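Local coordinates for synaptonemal complex protein 2 (Mus musculus, PDB 5IWZ) that is a major component of the axial and lateral elements of synaptonemal complexes in meiotic prophase and is required for chromosome synapsis and for insertion of SYCP3, at residues I210-V223 against F267-V281. Sequence-based numbering, arbitrary orientation.
Sequences ILDVGDYELQVGIV and FLNLVNGILGDKRRV
Helix 216-223 and helix 267-274 cross at 121°, their axes 11.3 Å apart, and the turn at G214 meets the chain at R280. Helices 197-212 and 216-229, in an all-helical part probably continuous with the armadillo-repeat-like domain, pack on helix 260-274 and on the chain leading from it into strand 281-285 of the Spt16M-like domain. L268 packs knob-into-hole among Y216, Q219, V220 and V223. Its CD1 touches Y216 CE2 and V220 CG2, each at 3.6 Å, while CD2 lies against V223 CG2 and I210 CG2.

The buried amides of Q219 and N272 pair through two reciprocal hydrogen bonds, the planes 19° apart. Q219 CG is anti to the carbonyl carbon (chi1 -77°), and the chain, extended beyond it, carries the amide to N272. N272 ND2 donates to Q219 OE1 (3.0 Å) and Q219 NE2 to N272 OD1 (2.9 Å), both on in-plane lone pairs. Q219 NE2 also donates to I210 O, so three bonds fix the flip of the Q219 amide. V281 CG2 packs against Q219 OE1.

One water links L211 O, N272 OD1 and R280 N; another joins D212 O to R280 NE, in the guanidinium plane.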
loop_
_atom_site.group_PDB
_atom_site.type_symbol
_atom_site.label_atom_id
_atom_site.label_comp_id
_atom_site.label_asym_id
_atom_site.label_seq_id
_atom_site.Cartn_x
_atom_site.Cartn_y
_atom_site.Cartn_z
ATOM N N ILE A 210 -1.359 14.163 -6.987
ATOM C CA ILE A 210 -0.123 14.441 -6.256
ATOM C C ILE A 210 -0.262 15.712 -5.432
ATOM O O ILE A 210 0.125 15.762 -4.257
ATOM C CB ILE A 210 1.050 14.557 -7.238
ATOM C CG1 ILE A 210 1.356 13.217 -7.898
ATOM C CG2 ILE A 210 2.282 15.104 -6.533
ATOM C CD1 ILE A 210 2.210 13.379 -9.152
ATOM N N LEU A 211 -0.844 16.747 -6.035
ATOM C CA LEU A 211 -0.893 18.069 -5.431
ATOM C C LEU A 211 -1.622 18.077 -4.087
ATOM O O LEU A 211 -1.284 18.884 -3.213
ATOM C CB LEU A 211 -1.554 19.047 -6.412
ATOM C CG LEU A 211 -0.706 19.753 -7.484
ATOM C CD1 LEU A 211 0.365 18.857 -8.093
ATOM C CD2 LEU A 211 -1.594 20.320 -8.573
ATOM N N ASP A 212 -2.623 17.210 -3.883
ATOM C CA ASP A 212 -3.388 17.314 -2.641
ATOM C C ASP A 212 -3.604 15.991 -1.920
ATOM O O ASP A 212 -4.397 15.942 -0.975
ATOM C CB ASP A 212 -4.746 17.993 -2.878
ATOM C CG ASP A 212 -5.645 17.229 -3.854
ATOM O OD1 ASP A 212 -5.271 16.131 -4.329
ATOM O OD2 ASP A 212 -6.753 17.744 -4.132
ATOM N N VAL A 213 -2.896 14.929 -2.297
ATOM C CA VAL A 213 -3.110 13.665 -1.609
ATOM C C VAL A 213 -2.654 13.746 -0.150
ATOM O O VAL A 213 -3.178 13.022 0.711
ATOM C CB VAL A 213 -2.409 12.538 -2.385
ATOM C CG1 VAL A 213 -0.898 12.786 -2.439
ATOM C CG2 VAL A 213 -2.722 11.197 -1.771
ATOM N N GLY A 214 -1.690 14.619 0.163
ATOM C CA GLY A 214 -1.319 14.835 1.550
ATOM C C GLY A 214 -0.637 13.671 2.227
ATOM O O GLY A 214 -0.827 13.465 3.435
ATOM N N ASP A 215 0.152 12.904 1.478
ATOM C CA ASP A 215 0.922 11.783 2.009
ATOM C C ASP A 215 2.147 11.613 1.123
ATOM O O ASP A 215 2.003 11.370 -0.079
ATOM C CB ASP A 215 0.103 10.485 2.028
ATOM C CG ASP A 215 0.877 9.332 2.656
ATOM O OD1 ASP A 215 0.900 9.267 3.910
ATOM O OD2 ASP A 215 1.491 8.524 1.910
ATOM N N TYR A 216 3.345 11.745 1.702
ATOM C CA TYR A 216 4.558 11.711 0.888
ATOM C C TYR A 216 4.736 10.356 0.198
ATOM O O TYR A 216 5.146 10.295 -0.971
ATOM C CB TYR A 216 5.780 12.050 1.745
ATOM C CG TYR A 216 7.014 12.136 0.900
ATOM C CD1 TYR A 216 7.843 11.047 0.740
ATOM C CD2 TYR A 216 7.295 13.285 0.175
ATOM C CE1 TYR A 216 8.951 11.126 -0.061
ATOM C CE2 TYR A 216 8.373 13.355 -0.643
ATOM C CZ TYR A 216 9.191 12.266 -0.762
ATOM O OH TYR A 216 10.282 12.309 -1.560
ATOM N N GLU A 217 4.442 9.259 0.901
ATOM C CA GLU A 217 4.608 7.935 0.296
ATOM C C GLU A 217 3.706 7.761 -0.928
ATOM O O GLU A 217 4.122 7.200 -1.949
ATOM C CB GLU A 217 4.311 6.834 1.322
ATOM C CG GLU A 217 4.253 5.423 0.689
ATOM C CD GLU A 217 4.104 4.283 1.713
ATOM O OE1 GLU A 217 4.441 4.467 2.900
ATOM O OE2 GLU A 217 3.669 3.180 1.319
ATOM N N LEU A 218 2.470 8.234 -0.846
ATOM C CA LEU A 218 1.593 8.164 -2.003
ATOM C C LEU A 218 2.075 9.089 -3.116
ATOM O O LEU A 218 1.970 8.741 -4.297
ATOM C CB LEU A 218 0.159 8.488 -1.589
ATOM C CG LEU A 218 -0.569 7.392 -0.814
ATOM C CD1 LEU A 218 -1.880 7.948 -0.323
ATOM C CD2 LEU A 218 -0.827 6.114 -1.695
ATOM N N GLN A 219 2.626 10.261 -2.764
ATOM C CA GLN A 219 3.163 11.158 -3.788
ATOM C C GLN A 219 4.255 10.467 -4.594
ATOM O O GLN A 219 4.273 10.541 -5.831
ATOM C CB GLN A 219 3.712 12.446 -3.161
ATOM C CG GLN A 219 2.670 13.488 -2.741
ATOM C CD GLN A 219 3.310 14.804 -2.256
ATOM O OE1 GLN A 219 4.233 14.792 -1.451
ATOM N NE2 GLN A 219 2.823 15.936 -2.772
ATOM N N VAL A 220 5.174 9.782 -3.911
ATOM C CA VAL A 220 6.268 9.109 -4.608
ATOM C C VAL A 220 5.732 7.978 -5.472
ATOM O O VAL A 220 6.129 7.825 -6.631
ATOM C CB VAL A 220 7.321 8.582 -3.614
ATOM C CG1 VAL A 220 8.463 7.888 -4.380
ATOM C CG2 VAL A 220 7.841 9.689 -2.727
ATOM N N GLY A 221 4.839 7.153 -4.916
ATOM C CA GLY A 221 4.319 6.025 -5.677
ATOM C C GLY A 221 3.581 6.445 -6.934
ATOM O O GLY A 221 3.655 5.770 -7.966
ATOM N N ILE A 222 2.834 7.548 -6.858
ATOM C CA ILE A 222 2.136 8.054 -8.033
ATOM C C ILE A 222 3.129 8.572 -9.061
ATOM O O ILE A 222 3.030 8.251 -10.246
ATOM C CB ILE A 222 1.136 9.154 -7.650
ATOM C CG1 ILE A 222 -0.031 8.566 -6.860
ATOM C CG2 ILE A 222 0.684 9.897 -8.925
ATOM C CD1 ILE A 222 -0.904 9.627 -6.211
ATOM N N VAL A 223 4.077 9.413 -8.626
ATOM C CA VAL A 223 5.155 9.847 -9.516
ATOM C C VAL A 223 5.846 8.633 -10.121
ATOM O O VAL A 223 6.107 8.573 -11.333
ATOM C CB VAL A 223 6.165 10.741 -8.769
ATOM C CG1 VAL A 223 7.383 10.992 -9.658
ATOM C CG2 VAL A 223 5.545 12.077 -8.342
ATOM N N PHE A 267 11.853 16.882 -6.816
ATOM C CA PHE A 267 10.606 17.352 -7.421
ATOM C C PHE A 267 9.521 17.568 -6.369
ATOM O O PHE A 267 8.861 18.619 -6.343
ATOM C CB PHE A 267 10.138 16.360 -8.490
ATOM C CG PHE A 267 8.696 16.548 -8.917
ATOM C CD1 PHE A 267 8.333 17.587 -9.770
ATOM C CD2 PHE A 267 7.704 15.664 -8.485
ATOM C CE1 PHE A 267 7.003 17.756 -10.186
ATOM C CE2 PHE A 267 6.368 15.817 -8.890
ATOM C CZ PHE A 267 6.013 16.855 -9.745
ATOM N N LEU A 268 9.331 16.593 -5.476
ATOM C CA LEU A 268 8.227 16.702 -4.526
ATOM C C LEU A 268 8.471 17.822 -3.525
ATOM O O LEU A 268 7.527 18.520 -3.129
ATOM C CB LEU A 268 8.017 15.366 -3.813
ATOM C CG LEU A 268 7.508 14.302 -4.777
ATOM C CD1 LEU A 268 7.467 12.949 -4.096
ATOM C CD2 LEU A 268 6.127 14.702 -5.317
ATOM N N ASN A 269 9.728 18.020 -3.108
ATOM C CA ASN A 269 10.038 19.164 -2.251
ATOM C C ASN A 269 9.718 20.483 -2.953
ATOM O O ASN A 269 9.152 21.399 -2.336
ATOM C CB ASN A 269 11.508 19.122 -1.798
ATOM C CG ASN A 269 11.719 18.220 -0.588
ATOM O OD1 ASN A 269 10.820 17.478 -0.198
ATOM N ND2 ASN A 269 12.908 18.289 0.018
ATOM N N LEU A 270 10.041 20.588 -4.248
ATOM C CA LEU A 270 9.644 21.766 -5.026
ATOM C C LEU A 270 8.125 21.926 -5.077
ATOM O O LEU A 270 7.593 23.011 -4.815
ATOM C CB LEU A 270 10.202 21.679 -6.446
ATOM C CG LEU A 270 11.706 21.903 -6.555
ATOM C CD1 LEU A 270 12.151 21.906 -8.004
ATOM C CD2 LEU A 270 12.060 23.207 -5.867
ATOM N N VAL A 271 7.410 20.858 -5.438
ATOM C CA VAL A 271 5.958 20.951 -5.572
ATOM C C VAL A 271 5.324 21.371 -4.253
ATOM O O VAL A 271 4.552 22.336 -4.196
ATOM C CB VAL A 271 5.378 19.619 -6.071
ATOM C CG1 VAL A 271 3.911 19.518 -5.714
ATOM C CG2 VAL A 271 5.566 19.513 -7.561
ATOM N N ASN A 272 5.643 20.654 -3.171
ATOM C CA ASN A 272 5.019 20.975 -1.895
ATOM C C ASN A 272 5.455 22.350 -1.408
ATOM O O ASN A 272 4.686 23.039 -0.728
ATOM C CB ASN A 272 5.343 19.893 -0.864
ATOM C CG ASN A 272 4.695 18.550 -1.210
ATOM O OD1 ASN A 272 3.560 18.500 -1.719
ATOM N ND2 ASN A 272 5.422 17.460 -0.970
ATOM N N GLY A 273 6.671 22.771 -1.762
ATOM C CA GLY A 273 7.101 24.108 -1.399
ATOM C C GLY A 273 6.307 25.175 -2.124
ATOM O O GLY A 273 5.794 26.110 -1.503
ATOM N N ILE A 274 6.156 25.029 -3.443
ATOM C CA ILE A 274 5.506 26.079 -4.227
ATOM C C ILE A 274 4.025 26.192 -3.877
ATOM O O ILE A 274 3.422 27.257 -4.044
ATOM C CB ILE A 274 5.707 25.842 -5.738
ATOM C CG1 ILE A 274 5.580 27.161 -6.503
ATOM C CG2 ILE A 274 4.663 24.885 -6.283
ATOM C CD1 ILE A 274 6.354 28.307 -5.884
ATOM N N LEU A 275 3.409 25.113 -3.403
ATOM C CA LEU A 275 1.988 25.179 -3.087
ATOM C C LEU A 275 1.699 26.064 -1.880
ATOM O O LEU A 275 0.530 26.396 -1.650
ATOM C CB LEU A 275 1.436 23.768 -2.841
ATOM C CG LEU A 275 1.306 22.927 -4.113
ATOM C CD1 LEU A 275 0.871 21.541 -3.734
ATOM C CD2 LEU A 275 0.311 23.560 -5.066
ATOM N N GLY A 276 2.725 26.447 -1.114
ATOM C CA GLY A 276 2.525 27.359 0.004
ATOM C C GLY A 276 1.516 26.799 0.983
ATOM O O GLY A 276 1.471 25.597 1.237
ATOM N N ASP A 277 0.651 27.666 1.500
ATOM C CA ASP A 277 -0.317 27.249 2.508
ATOM C C ASP A 277 -1.384 26.310 1.964
ATOM O O ASP A 277 -2.226 25.844 2.737
ATOM C CB ASP A 277 -0.953 28.484 3.134
ATOM C CG ASP A 277 0.083 29.489 3.563
ATOM O OD1 ASP A 277 0.948 29.851 2.745
ATOM O OD2 ASP A 277 0.083 29.913 4.732
ATOM N N LYS A 278 -1.353 26.007 0.669
ATOM C CA LYS A 278 -2.213 25.001 0.075
ATOM C C LYS A 278 -1.608 23.602 0.114
ATOM O O LYS A 278 -2.327 22.630 -0.148
ATOM C CB LYS A 278 -2.528 25.381 -1.378
ATOM C CG LYS A 278 -3.738 26.273 -1.552
ATOM C CD LYS A 278 -5.000 25.485 -1.207
ATOM C CE LYS A 278 -5.945 25.392 -2.410
ATOM N NZ LYS A 278 -7.329 24.988 -2.044
ATOM N N ARG A 279 -0.314 23.475 0.418
ATOM C CA ARG A 279 0.322 22.163 0.406
ATOM C C ARG A 279 -0.306 21.265 1.463
ATOM O O ARG A 279 -0.853 21.730 2.469
ATOM C CB ARG A 279 1.829 22.273 0.654
ATOM C CG ARG A 279 2.210 22.539 2.106
ATOM C CD ARG A 279 3.340 23.555 2.184
ATOM N NE ARG A 279 4.641 22.991 1.878
ATOM C CZ ARG A 279 5.776 23.677 1.939
ATOM N NH1 ARG A 279 5.760 24.965 2.262
ATOM N NH2 ARG A 279 6.919 23.073 1.662
ATOM N N ARG A 280 -0.228 19.963 1.219
ATOM C CA ARG A 280 -0.722 18.979 2.161
ATOM C C ARG A 280 0.378 18.062 2.674
ATOM O O ARG A 280 0.082 17.103 3.406
ATOM C CB ARG A 280 -1.854 18.167 1.512
ATOM C CG ARG A 280 -3.000 19.001 0.979
ATOM C CD ARG A 280 -3.835 19.626 2.077
ATOM N NE ARG A 280 -4.547 18.613 2.855
ATOM C CZ ARG A 280 -5.109 18.846 4.037
ATOM N NH1 ARG A 280 -5.038 20.057 4.574
ATOM N NH2 ARG A 280 -5.729 17.870 4.686
ATOM N N VAL A 281 1.633 18.322 2.299
ATOM C CA VAL A 281 2.803 17.644 2.847
ATOM C C VAL A 281 3.823 18.718 3.209
ATOM O O VAL A 281 4.261 19.471 2.335
ATOM C CB VAL A 281 3.414 16.640 1.856
ATOM C CG1 VAL A 281 4.682 16.047 2.432
ATOM C CG2 VAL A 281 2.416 15.530 1.524
HETATM O O HOH W 1 0.953 18.901 -1.148
HETATM O O HOH W 2 -2.472 21.049 -2.613
HETATM O O HOH W 3 -4.715 16.218 1.860
#